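Local coordinates for protein putative hexose oxidase (Nonomuraea sp. ATCC 39727, PDB 5AWV) that probably oxidises the sugar of teicoplanin-type glycopeptide antibiotics, using a covalently attached FAD cofactor, at residues A[394-408]-A[419-433]. Sequence-based numbering, arbitrary orientation.
Sequences DYGAVWLIGYGGKVN and QRDAILKVNYITGWA. With T55 (8-methylnonanoic acid), chain Z; N1L (2-amino-2-deoxy-beta-D-glucopyranuronic acid), chain B.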
ATOM      1  N   ASP A 394     -17.015  12.589  14.181  1.00 22.97           N
ATOM      2  CA  ASP A 394     -17.334  12.842  12.801  1.00 24.78           C
ATOM      3  C   ASP A 394     -17.539  11.587  11.956  1.00 26.99           C
ATOM      4  O   ASP A 394     -18.526  11.474  11.215  1.00 25.20           O
ATOM      5  CB  ASP A 394     -16.253  13.707  12.120  1.00 25.21           C
ATOM      6  CG  ASP A 394     -16.168  15.151  12.676  1.00 29.22           C
ATOM      7  OD1 ASP A 394     -17.058  15.547  13.435  1.00 33.05           O
ATOM      8  OD2 ASP A 394     -15.180  15.854  12.364  1.00 28.70           O
ATOM      9  N   TYR A 395     -16.564  10.669  11.997  1.00 25.80           N
ATOM     10  CA  TYR A 395     -16.712   9.339  11.355  1.00 23.42           C
ATOM     11  C   TYR A 395     -16.042   8.345  12.210  1.00 20.73           C
ATOM     12  O   TYR A 395     -14.965   8.617  12.725  1.00 19.81           O
ATOM     13  CB  TYR A 395     -16.067   9.277   9.970  1.00 25.79           C
ATOM     14  CG  TYR A 395     -16.168   7.893   9.321  1.00 25.05           C
ATOM     15  CD1 TYR A 395     -17.394   7.410   8.865  1.00 25.82           C
ATOM     16  CD2 TYR A 395     -15.029   7.092   9.109  1.00 26.02           C
ATOM     17  CE1 TYR A 395     -17.527   6.152   8.290  1.00 24.89           C
ATOM     18  CE2 TYR A 395     -15.125   5.845   8.495  1.00 25.06           C
ATOM     19  CZ  TYR A 395     -16.354   5.358   8.118  1.00 28.03           C
ATOM     20  OH  TYR A 395     -16.461   4.148   7.511  1.00 25.39           O
ATOM     21  N   GLY A 396     -16.758   7.255  12.483  1.00 18.72           N
ATOM     22  CA  GLY A 396     -16.228   6.166  13.210  1.00 20.66           C
ATOM     23  C   GLY A 396     -16.792   4.911  12.584  1.00 21.07           C
ATOM     24  O   GLY A 396     -17.990   4.883  12.176  1.00 21.46           O
ATOM     25  N   ALA A 397     -15.948   3.864  12.468  1.00 17.95           N
ATOM     26  CA  ALA A 397     -16.394   2.639  11.825  1.00 17.35           C
ATOM     27  C   ALA A 397     -15.569   1.411  12.230  1.00 17.45           C
ATOM     28  O   ALA A 397     -14.383   1.536  12.696  1.00 16.85           O
ATOM     29  CB  ALA A 397     -16.420   2.814  10.321  1.00 17.85           C
ATOM     30  N   VAL A 398     -16.207   0.244  12.117  1.00 17.28           N
ATOM     31  CA  VAL A 398     -15.511  -1.061  12.112  1.00 16.76           C
ATOM     32  C   VAL A 398     -15.741  -1.682  10.756  1.00 17.22           C
ATOM     33  O   VAL A 398     -16.916  -1.841  10.333  1.00 16.89           O
ATOM     34  CB  VAL A 398     -16.042  -1.984  13.186  1.00 16.44           C
ATOM     35  CG1 VAL A 398     -15.347  -3.367  13.107  1.00 17.40           C
ATOM     36  CG2 VAL A 398     -15.823  -1.325  14.524  1.00 16.76           C
ATOM     37  N   TRP A 399     -14.664  -2.005  10.040  1.00 13.81           N
ATOM     38  CA  TRP A 399     -14.741  -2.695   8.753  1.00 14.34           C
ATOM     39  C   TRP A 399     -14.188  -4.126   8.917  1.00 15.13           C
ATOM     40  O   TRP A 399     -13.107  -4.296   9.514  1.00 13.09           O
ATOM     41  CB  TRP A 399     -13.907  -1.994   7.666  1.00 15.28           C
ATOM     42  CG  TRP A 399     -14.362  -0.658   7.274  1.00 18.27           C
ATOM     43  CD1 TRP A 399     -15.347   0.094   7.861  1.00 18.73           C
ATOM     44  CD2 TRP A 399     -13.840   0.131   6.200  1.00 20.91           C
ATOM     45  NE1 TRP A 399     -15.463   1.282   7.219  1.00 19.44           N
ATOM     46  CE2 TRP A 399     -14.553   1.332   6.186  1.00 22.58           C
ATOM     47  CE3 TRP A 399     -12.857  -0.090   5.228  1.00 24.33           C
ATOM     48  CZ2 TRP A 399     -14.295   2.343   5.248  1.00 25.72           C
ATOM     49  CZ3 TRP A 399     -12.608   0.902   4.276  1.00 28.05           C
ATOM     50  CH2 TRP A 399     -13.305   2.111   4.313  1.00 26.45           C
ATOM     51  N   LEU A 400     -14.928  -5.105   8.416  1.00 14.06           N
ATOM     52  CA  LEU A 400     -14.568  -6.497   8.501  1.00 14.01           C
ATOM     53  C   LEU A 400     -14.343  -6.903   7.040  1.00 14.75           C
ATOM     54  O   LEU A 400     -15.279  -6.921   6.227  1.00 15.70           O
ATOM     55  CB  LEU A 400     -15.663  -7.282   9.150  1.00 17.40           C
ATOM     56  CG  LEU A 400     -15.885  -6.966  10.658  1.00 20.05           C
ATOM     57  CD1 LEU A 400     -17.347  -6.980  11.011  1.00 26.54           C
ATOM     58  CD2 LEU A 400     -15.140  -7.968  11.506  1.00 20.07           C
ATOM     59  N   ILE A 401     -13.071  -7.081   6.660  1.00 13.18           N
ATOM     60  CA  ILE A 401     -12.658  -7.174   5.257  1.00 13.16           C
ATOM     61  C   ILE A 401     -12.346  -8.611   4.950  1.00 11.89           C
ATOM     62  O   ILE A 401     -11.509  -9.208   5.671  1.00 10.29           O
ATOM     63  CB  ILE A 401     -11.386  -6.296   5.065  1.00 14.61           C
ATOM     64  CG1 ILE A 401     -11.618  -4.826   5.557  1.00 15.77           C
ATOM     65  CG2 ILE A 401     -10.920  -6.245   3.644  1.00 16.13           C
ATOM     66  CD1 ILE A 401     -10.278  -4.068   5.698  1.00 19.22           C
ATOM     67  N   GLY A 402     -13.021  -9.155   3.944  1.00 11.46           N
ATOM     68  CA  GLY A 402     -12.814 -10.540   3.462  1.00 12.96           C
ATOM     69  C   GLY A 402     -11.347 -10.830   3.146  1.00 12.29           C
ATOM     70  O   GLY A 402     -10.721 -10.035   2.514  1.00 11.37           O
ATOM     71  N   TYR A 403     -10.847 -11.935   3.658  1.00 12.57           N
ATOM     72  CA  TYR A 403      -9.446 -12.365   3.476  1.00 13.51           C
ATOM     73  C   TYR A 403      -9.370 -13.893   3.386  1.00 13.26           C
ATOM     74  O   TYR A 403     -10.372 -14.528   3.209  1.00 13.59           O
ATOM     75  CB  TYR A 403      -8.606 -11.821   4.583  1.00 13.28           C
ATOM     76  CG  TYR A 403      -7.100 -11.774   4.320  1.00 11.33           C
ATOM     77  CD1 TYR A 403      -6.595 -11.089   3.251  1.00 10.50           C
ATOM     78  CD2 TYR A 403      -6.213 -12.464   5.160  1.00 10.56           C
ATOM     79  CE1 TYR A 403      -5.238 -11.018   3.017  1.00 12.05           C
ATOM     80  CE2 TYR A 403      -4.822 -12.388   5.010  1.00 10.56           C
ATOM     81  CZ  TYR A 403      -4.332 -11.676   3.916  1.00 11.24           C
ATOM     82  OH  TYR A 403      -2.977 -11.585   3.710  1.00 11.80           O
ATOM     83  N   GLY A 404      -8.185 -14.481   3.425  1.00 13.98           N
ATOM     84  CA  GLY A 404      -8.020 -15.908   3.329  1.00 13.71           C
ATOM     85  C   GLY A 404      -8.001 -16.456   1.939  1.00 14.47           C
ATOM     86  O   GLY A 404      -7.369 -15.864   1.056  1.00 14.89           O
ATOM     87  N   GLY A 405      -8.697 -17.561   1.732  1.00 13.55           N
ATOM     88  CA  GLY A 405      -8.735 -18.256   0.445  1.00 13.63           C
ATOM     89  C   GLY A 405      -7.273 -18.631   0.072  1.00 14.37           C
ATOM     90  O   GLY A 405      -6.505 -19.189   0.911  1.00 13.54           O
ATOM     91  N   LYS A 406      -6.835 -18.196  -1.088  1.00 15.58           N
ATOM     92  CA  LYS A 406      -5.507 -18.601  -1.621  1.00 17.15           C
ATOM     93  C   LYS A 406      -4.313 -18.015  -0.899  1.00 15.34           C
ATOM     94  O   LYS A 406      -3.215 -18.553  -0.954  1.00 14.24           O
ATOM     95  CB  LYS A 406      -5.365 -18.232  -3.100  1.00 20.09           C
ATOM     96  CG  LYS A 406      -6.238 -19.026  -4.035  1.00 28.43           C
ATOM     97  CD  LYS A 406      -6.310 -20.525  -3.789  1.00 33.37           C
ATOM     98  CE  LYS A 406      -6.903 -21.222  -4.989  1.00 41.11           C
ATOM     99  NZ  LYS A 406      -6.642 -22.678  -4.810  1.00 52.21           N
ATOM    100  N   VAL A 407      -4.533 -16.936  -0.176  1.00 14.97           N
ATOM    101  CA  VAL A 407      -3.580 -16.447   0.773  1.00 13.49           C
ATOM    102  C   VAL A 407      -3.107 -17.574   1.682  1.00 14.29           C
ATOM    103  O   VAL A 407      -1.883 -17.685   1.974  1.00 16.17           O
ATOM    104  CB  VAL A 407      -4.171 -15.347   1.659  1.00 12.23           C
ATOM    105  CG1 VAL A 407      -3.225 -15.039   2.768  1.00 11.91           C
ATOM    106  CG2 VAL A 407      -4.460 -14.080   0.895  1.00 11.47           C
ATOM    107  N   ASN A 408      -4.005 -18.462   2.059  1.00 13.97           N
ATOM    108  CA  ASN A 408      -3.713 -19.404   3.106  1.00 13.91           C
ATOM    109  C   ASN A 408      -3.156 -20.716   2.607  1.00 14.90           C
ATOM    110  O   ASN A 408      -3.010 -21.620   3.380  1.00 16.52           O
ATOM    111  CB  ASN A 408      -4.937 -19.681   3.953  1.00 14.62           C
ATOM    112  CG  ASN A 408      -5.483 -18.395   4.652  1.00 13.46           C
ATOM    113  OD1 ASN A 408      -4.873 -17.397   4.624  1.00 15.65           O
ATOM    114  ND2 ASN A 408      -6.628 -18.471   5.259  1.00 13.11           N
ATOM    115  N   GLN A 419       0.532 -14.436   9.045  1.00 13.14           N
ATOM    116  CA  GLN A 419      -0.893 -14.767   9.176  1.00 12.54           C
ATOM    117  C   GLN A 419      -1.384 -15.413   7.922  1.00 12.63           C
ATOM    118  O   GLN A 419      -1.735 -14.736   6.967  1.00 13.10           O
ATOM    119  CB  GLN A 419      -1.740 -13.510   9.500  1.00 13.27           C
ATOM    120  CG  GLN A 419      -1.379 -12.911  10.824  1.00 12.37           C
ATOM    121  CD  GLN A 419      -0.320 -11.801  10.746  1.00 14.06           C
ATOM    122  OE1 GLN A 419       0.239 -11.512   9.692  1.00 15.28           O
ATOM    123  NE2 GLN A 419      -0.115 -11.116  11.849  1.00 14.38           N
ATOM    124  N   ARG A 420      -1.374 -16.739   7.931  1.00 13.15           N
ATOM    125  CA  ARG A 420      -1.695 -17.539   6.778  1.00 12.98           C
ATOM    126  C   ARG A 420      -2.827 -18.515   7.066  1.00 13.80           C
ATOM    127  O   ARG A 420      -3.030 -19.513   6.364  1.00 14.29           O
ATOM    128  CB  ARG A 420      -0.430 -18.237   6.239  1.00 11.80           C
ATOM    129  CG  ARG A 420       0.579 -17.289   5.642  1.00 12.40           C
ATOM    130  CD  ARG A 420       0.077 -16.581   4.389  1.00 11.88           C
ATOM    131  NE  ARG A 420       1.159 -15.844   3.724  1.00 12.43           N
ATOM    132  CZ  ARG A 420       1.170 -15.433   2.466  1.00 13.00           C
ATOM    133  NH1 ARG A 420       0.152 -15.666   1.668  1.00 11.53           N
ATOM    134  NH2 ARG A 420       2.258 -14.770   1.987  1.00 13.93           N
ATOM    135  N   ASP A 421      -3.643 -18.187   8.050  1.00 14.81           N
ATOM    136  CA  ASP A 421      -4.944 -18.887   8.193  1.00 15.94           C
ATOM    137  C   ASP A 421      -6.062 -17.991   8.654  1.00 17.76           C
ATOM    138  O   ASP A 421      -7.071 -18.493   9.140  1.00 18.69           O
ATOM    139  CB  ASP A 421      -4.858 -20.165   9.045  1.00 19.42           C
ATOM    140  CG  ASP A 421      -4.866 -19.895  10.476  1.00 23.55           C
ATOM    141  OD1 ASP A 421      -4.514 -18.783  10.903  1.00 27.31           O
ATOM    142  OD2 ASP A 421      -5.273 -20.794  11.215  1.00 28.86           O
ATOM    143  N   ALA A 422      -5.925 -16.680   8.427  1.00 16.13           N
ATOM    144  CA  ALA A 422      -6.953 -15.731   8.766  1.00 14.66           C
ATOM    145  C   ALA A 422      -8.093 -15.764   7.753  1.00 15.28           C
ATOM    146  O   ALA A 422      -7.944 -16.213   6.612  1.00 15.88           O
ATOM    147  CB  ALA A 422      -6.344 -14.319   8.852  1.00 13.84           C
ATOM    148  N   ILE A 423      -9.259 -15.305   8.205  1.00 14.12           N
ATOM    149  CA  ILE A 423     -10.469 -15.217   7.372  1.00 13.96           C
ATOM    150  C   ILE A 423     -10.878 -13.749   7.134  1.00 13.25           C
ATOM    151  O   ILE A 423     -11.551 -13.452   6.136  1.00 14.03           O
ATOM    152  CB  ILE A 423     -11.631 -16.001   8.026  1.00 14.81           C
ATOM    153  CG1 ILE A 423     -12.091 -15.410   9.398  1.00 14.76           C
ATOM    154  CG2 ILE A 423     -11.240 -17.427   8.226  1.00 18.42           C
ATOM    155  CD1 ILE A 423     -13.383 -16.062  10.004  1.00 14.29           C
ATOM    156  N   LEU A 424     -10.503 -12.841   8.044  1.00 12.56           N
ATOM    157  CA  LEU A 424     -10.903 -11.409   7.930  1.00 12.90           C
ATOM    158  C   LEU A 424      -9.785 -10.539   8.405  1.00 11.63           C
ATOM    159  O   LEU A 424      -9.044 -10.915   9.355  1.00 12.70           O
ATOM    160  CB  LEU A 424     -12.136 -11.171   8.831  1.00 13.54           C
ATOM    161  CG  LEU A 424     -13.433 -11.860   8.388  1.00 14.45           C
ATOM    162  CD1 LEU A 424     -14.417 -11.982   9.561  1.00 17.01           C
ATOM    163  CD2 LEU A 424     -14.037 -11.078   7.249  1.00 13.97           C
ATOM    164  N   LYS A 425      -9.708  -9.333   7.861  1.00 10.45           N
ATOM    165  CA  LYS A 425      -8.927  -8.346   8.482  1.00 11.97           C
ATOM    166  C   LYS A 425      -9.955  -7.412   9.101  1.00 13.57           C
ATOM    167  O   LYS A 425     -11.006  -7.106   8.482  1.00 17.13           O
ATOM    168  CB  LYS A 425      -8.011  -7.595   7.545  1.00 12.45           C
ATOM    169  CG  LYS A 425      -7.005  -8.495   6.729  1.00 13.27           C
ATOM    170  CD  LYS A 425      -5.722  -7.685   6.427  1.00 14.85           C
ATOM    171  CE  LYS A 425      -4.863  -8.505   5.422  1.00 16.99           C
ATOM    172  NZ  LYS A 425      -3.480  -7.991   5.396  1.00 16.81           N
ATOM    173  N   VAL A 426      -9.666  -6.934  10.266  1.00 12.43           N
ATOM    174  CA  VAL A 426     -10.637  -5.972  10.895  1.00 14.24           C
ATOM    175  C   VAL A 426      -9.981  -4.641  11.144  1.00 16.15           C
ATOM    176  O   VAL A 426      -8.951  -4.580  11.852  1.00 18.11           O
ATOM    177  CB  VAL A 426     -11.394  -6.604  12.120  1.00 16.44           C
ATOM    178  CG1 VAL A 426     -10.490  -7.162  13.155  1.00 20.51           C
ATOM    179  CG2 VAL A 426     -12.262  -5.532  12.852  1.00 17.04           C
ATOM    180  N   ASN A 427     -10.621  -3.562  10.701  1.00 14.91           N
ATOM    181  CA  ASN A 427     -10.165  -2.248  10.939  1.00 15.59           C
ATOM    182  C   ASN A 427     -11.127  -1.444  11.816  1.00 17.04           C
ATOM    183  O   ASN A 427     -12.360  -1.582  11.730  1.00 17.00           O
ATOM    184  CB  ASN A 427      -9.925  -1.487   9.624  1.00 19.33           C
ATOM    185  CG  ASN A 427      -8.655  -1.960   8.901  1.00 22.78           C
ATOM    186  OD1 ASN A 427      -7.897  -2.750   9.430  1.00 26.46           O
ATOM    187  ND2 ASN A 427      -8.455  -1.492   7.706  1.00 24.65           N
ATOM    188  N   TYR A 428     -10.531  -0.642  12.649  1.00 15.99           N
ATOM    189  CA  TYR A 428     -11.182   0.266  13.616  1.00 15.50           C
ATOM    190  C   TYR A 428     -10.742   1.657  13.289  1.00 15.44           C
ATOM    191  O   TYR A 428      -9.581   2.040  13.508  1.00 17.63           O
ATOM    192  CB  TYR A 428     -10.840  -0.194  15.052  1.00 15.10           C
ATOM    193  CG  TYR A 428     -11.082  -1.676  15.358  1.00 16.50           C
ATOM    194  CD1 TYR A 428     -10.102  -2.614  15.113  1.00 14.56           C
ATOM    195  CD2 TYR A 428     -12.294  -2.150  15.891  1.00 15.90           C
ATOM    196  CE1 TYR A 428     -10.260  -3.933  15.407  1.00 15.53           C
ATOM    197  CE2 TYR A 428     -12.460  -3.488  16.175  1.00 15.80           C
ATOM    198  CZ  TYR A 428     -11.444  -4.377  15.931  1.00 15.39           C
ATOM    199  OH  TYR A 428     -11.629  -5.706  16.174  1.00 14.97           O
ATOM    200  N   ILE A 429     -11.669   2.458  12.744  1.00 17.05           N
ATOM    201  CA  ILE A 429     -11.397   3.677  12.011  1.00 16.66           C
ATOM    202  C   ILE A 429     -12.086   4.887  12.598  1.00 17.54           C
ATOM    203  O   ILE A 429     -13.223   4.790  12.999  1.00 16.03           O
ATOM    204  CB  ILE A 429     -11.874   3.571  10.567  1.00 18.66           C
ATOM    205  CG1 ILE A 429     -11.222   2.368   9.879  1.00 22.75           C
ATOM    206  CG2 ILE A 429     -11.493   4.797   9.710  1.00 21.78           C
ATOM    207  CD1 ILE A 429     -11.987   1.907   8.682  1.00 25.49           C
ATOM    208  N   THR A 430     -11.366   5.988  12.731  1.00 17.22           N
ATOM    209  CA  THR A 430     -12.056   7.282  12.958  1.00 19.53           C
ATOM    210  C   THR A 430     -11.339   8.348  12.177  1.00 20.47           C
ATOM    211  O   THR A 430     -10.136   8.276  11.929  1.00 17.84           O
ATOM    212  CB  THR A 430     -12.115   7.591  14.506  1.00 19.22           C
ATOM    213  OG1 THR A 430     -12.902   8.786  14.750  1.00 21.02           O
ATOM    214  CG2 THR A 430     -10.714   7.834  15.094  1.00 20.09           C
ATOM    215  N   GLY A 431     -12.088   9.362  11.756  1.00 21.91           N
ATOM    216  CA  GLY A 431     -11.582  10.492  10.985  1.00 21.67           C
ATOM    217  C   GLY A 431     -12.251  11.796  11.495  1.00 25.00           C
ATOM    218  O   GLY A 431     -13.375  11.763  12.022  1.00 20.73           O
ATOM    219  N   TRP A 432     -11.529  12.903  11.405  1.00 24.84           N
ATOM    220  CA  TRP A 432     -12.061  14.168  11.930  1.00 25.43           C
ATOM    221  C   TRP A 432     -11.703  15.315  11.007  1.00 28.23           C
ATOM    222  O   TRP A 432     -10.636  15.316  10.373  1.00 26.94           O
ATOM    223  CB  TRP A 432     -11.603  14.357  13.373  1.00 23.15           C
ATOM    224  CG  TRP A 432     -10.151  14.363  13.541  1.00 27.01           C
ATOM    225  CD1 TRP A 432      -9.325  15.461  13.506  1.00 27.85           C
ATOM    226  CD2 TRP A 432      -9.302  13.230  13.730  1.00 25.44           C
ATOM    227  NE1 TRP A 432      -8.028  15.064  13.645  1.00 27.27           N
ATOM    228  CE2 TRP A 432      -7.986  13.703  13.792  1.00 26.91           C
ATOM    229  CE3 TRP A 432      -9.522  11.852  13.824  1.00 23.38           C
ATOM    230  CZ2 TRP A 432      -6.920  12.865  14.013  1.00 24.48           C
ATOM    231  CZ3 TRP A 432      -8.469  11.040  13.964  1.00 21.78           C
ATOM    232  CH2 TRP A 432      -7.174  11.529  14.060  1.00 24.15           C
ATOM    233  N   ALA A 433     -12.640  16.262  10.877  1.00 31.76           N
ATOM    234  CA  ALA A 433     -12.480  17.395   9.920  1.00 31.95           C
ATOM    235  C   ALA A 433     -11.664  18.520  10.545  1.00 35.05           C
ATOM    236  O   ALA A 433     -10.901  19.159   9.860  1.00 40.51           O
ATOM    237  CB  ALA A 433     -13.842  17.914   9.474  1.00 34.41           C
TER
HETATM  238  CAD T55 Z 101     -14.762  12.504   9.462  1.00 62.24           C
HETATM  239  CAE T55 Z 101     -14.298  13.030   8.128  1.00 51.12           C
HETATM  240  CAG T55 Z 101     -14.195  11.894   7.111  1.00 56.19           C
HETATM  241  CAH T55 Z 101     -13.066  10.936   7.508  1.00 55.05           C
HETATM  242  CAI T55 Z 101     -13.076   9.683   6.641  1.00 57.64           C
HETATM  243  CAJ T55 Z 101     -11.931   8.745   7.032  1.00 53.15           C
HETATM  244  CAK T55 Z 101     -11.692   7.793   5.883  1.00 59.75           C
HETATM  245  CAL T55 Z 101     -10.422   6.949   6.080  1.00 61.55           C
HETATM  246  CAF T55 Z 101     -15.293  14.071   7.665  1.00 54.50           C
HETATM  247  C   T55 Z 101     -10.349   5.928   4.934  1.00 71.92           C
HETATM  248  O   T55 Z 101     -11.187   5.897   4.005  1.00 61.11           O
HETATM  249  C1  N1L B 104      -9.232   3.335   3.207  1.00 59.17           C
HETATM  250  C2  N1L B 104      -9.360   3.654   4.784  1.00 56.20           C
HETATM  251  C3  N1L B 104      -8.222   3.033   5.616  1.00 54.71           C
HETATM  252  C4  N1L B 104      -8.210   1.548   5.323  1.00 58.29           C
HETATM  253  C5  N1L B 104      -7.822   1.328   3.835  1.00 53.61           C
HETATM  254  C6  N1L B 104      -7.648  -0.169   3.470  1.00 55.15           C
HETATM  255  N2  N1L B 104      -9.409   5.083   5.088  1.00 62.39           N
HETATM  256  O3  N1L B 104      -8.460   3.210   7.093  1.00 36.51           O
HETATM  257  O4  N1L B 104      -7.284   0.807   6.268  1.00 73.54           O
HETATM  258  O5  N1L B 104      -8.898   1.869   2.970  1.00 55.02           O
HETATM  259  O6B N1L B 104      -8.837  -0.820   3.037  1.00 57.89           O
HETATM  260  O6A N1L B 104      -7.285  -0.906   4.568  1.00 70.71           O
HETATM  261  O   HOH W   1      -1.592 -12.203   5.763  1.00 15.06           O
HETATM  262  O   HOH W   2      -1.926  -9.029   3.235  1.00 18.25           O
HETATM  263  O   HOH W   3      -4.419 -15.360   6.481  1.00 15.58           O
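Ile-429 and Trp-399 meet on the ligand-bearing face of an antiparallel strand pair, 395-402 against 424-432, inside the seven-stranded sheet of this FAD-linked oxidase. The CD1 methyl of Ile-429 sits over the indole's five-membered ring, 3.5 Å from its centroid, in a CH-pi contact; its other branch, CG2, abuts the edge of the Tyr-395 ring. One isoleucine thus wedges between two aromatics, which are themselves tied by Trp-399 NE1 donating to Tyr-395 OH (3.0 Å). This ridge forms part of the floor beneath the bound acyl chain and amino sugar. Gly-431, lacking a side chain, makes a dip in that floor which the acyl chain crosses, and the chain's methyl CAD lies 3.0 Å from Gly-431 O.

On the other face, where Tyr-428 and Thr-430 pack on helix 438-452, the bumps are smaller. Val-426 CG2 fits the notch formed by Val-398 CG1 and Leu-400 CD2, while Val-398 CG2 rests alongside Tyr-428. Thr-430 turns OG1 anti to its own N (chi1 -174°), bringing it to Tyr-395 O in the carbonyl plane; Gly-431 N reaches that same oxygen from above the plane.

Ile-423 and Leu-424 form a classic beta bulge opposite Leu-371 of neighbouring strand 363-371; toward 394-408 the pairing runs on to Tyr-403 N and Ile-423 O. Beyond it Asn-408 ND2 bonds Ala-422 O, and Arg-420 NH1 donates to Val-407 O while NH2 salt-bridges Asp-177. The ring of Tyr-403 stands between Val-407 CB on one face and the extended Lys-425 on the other, where CE lies 3.6 Å from the centroid. Lys-425 NZ, off-centre over that ring at 4.5 Å, also bonds Tyr-370 OH and a water that it shares with Tyr-403 OH.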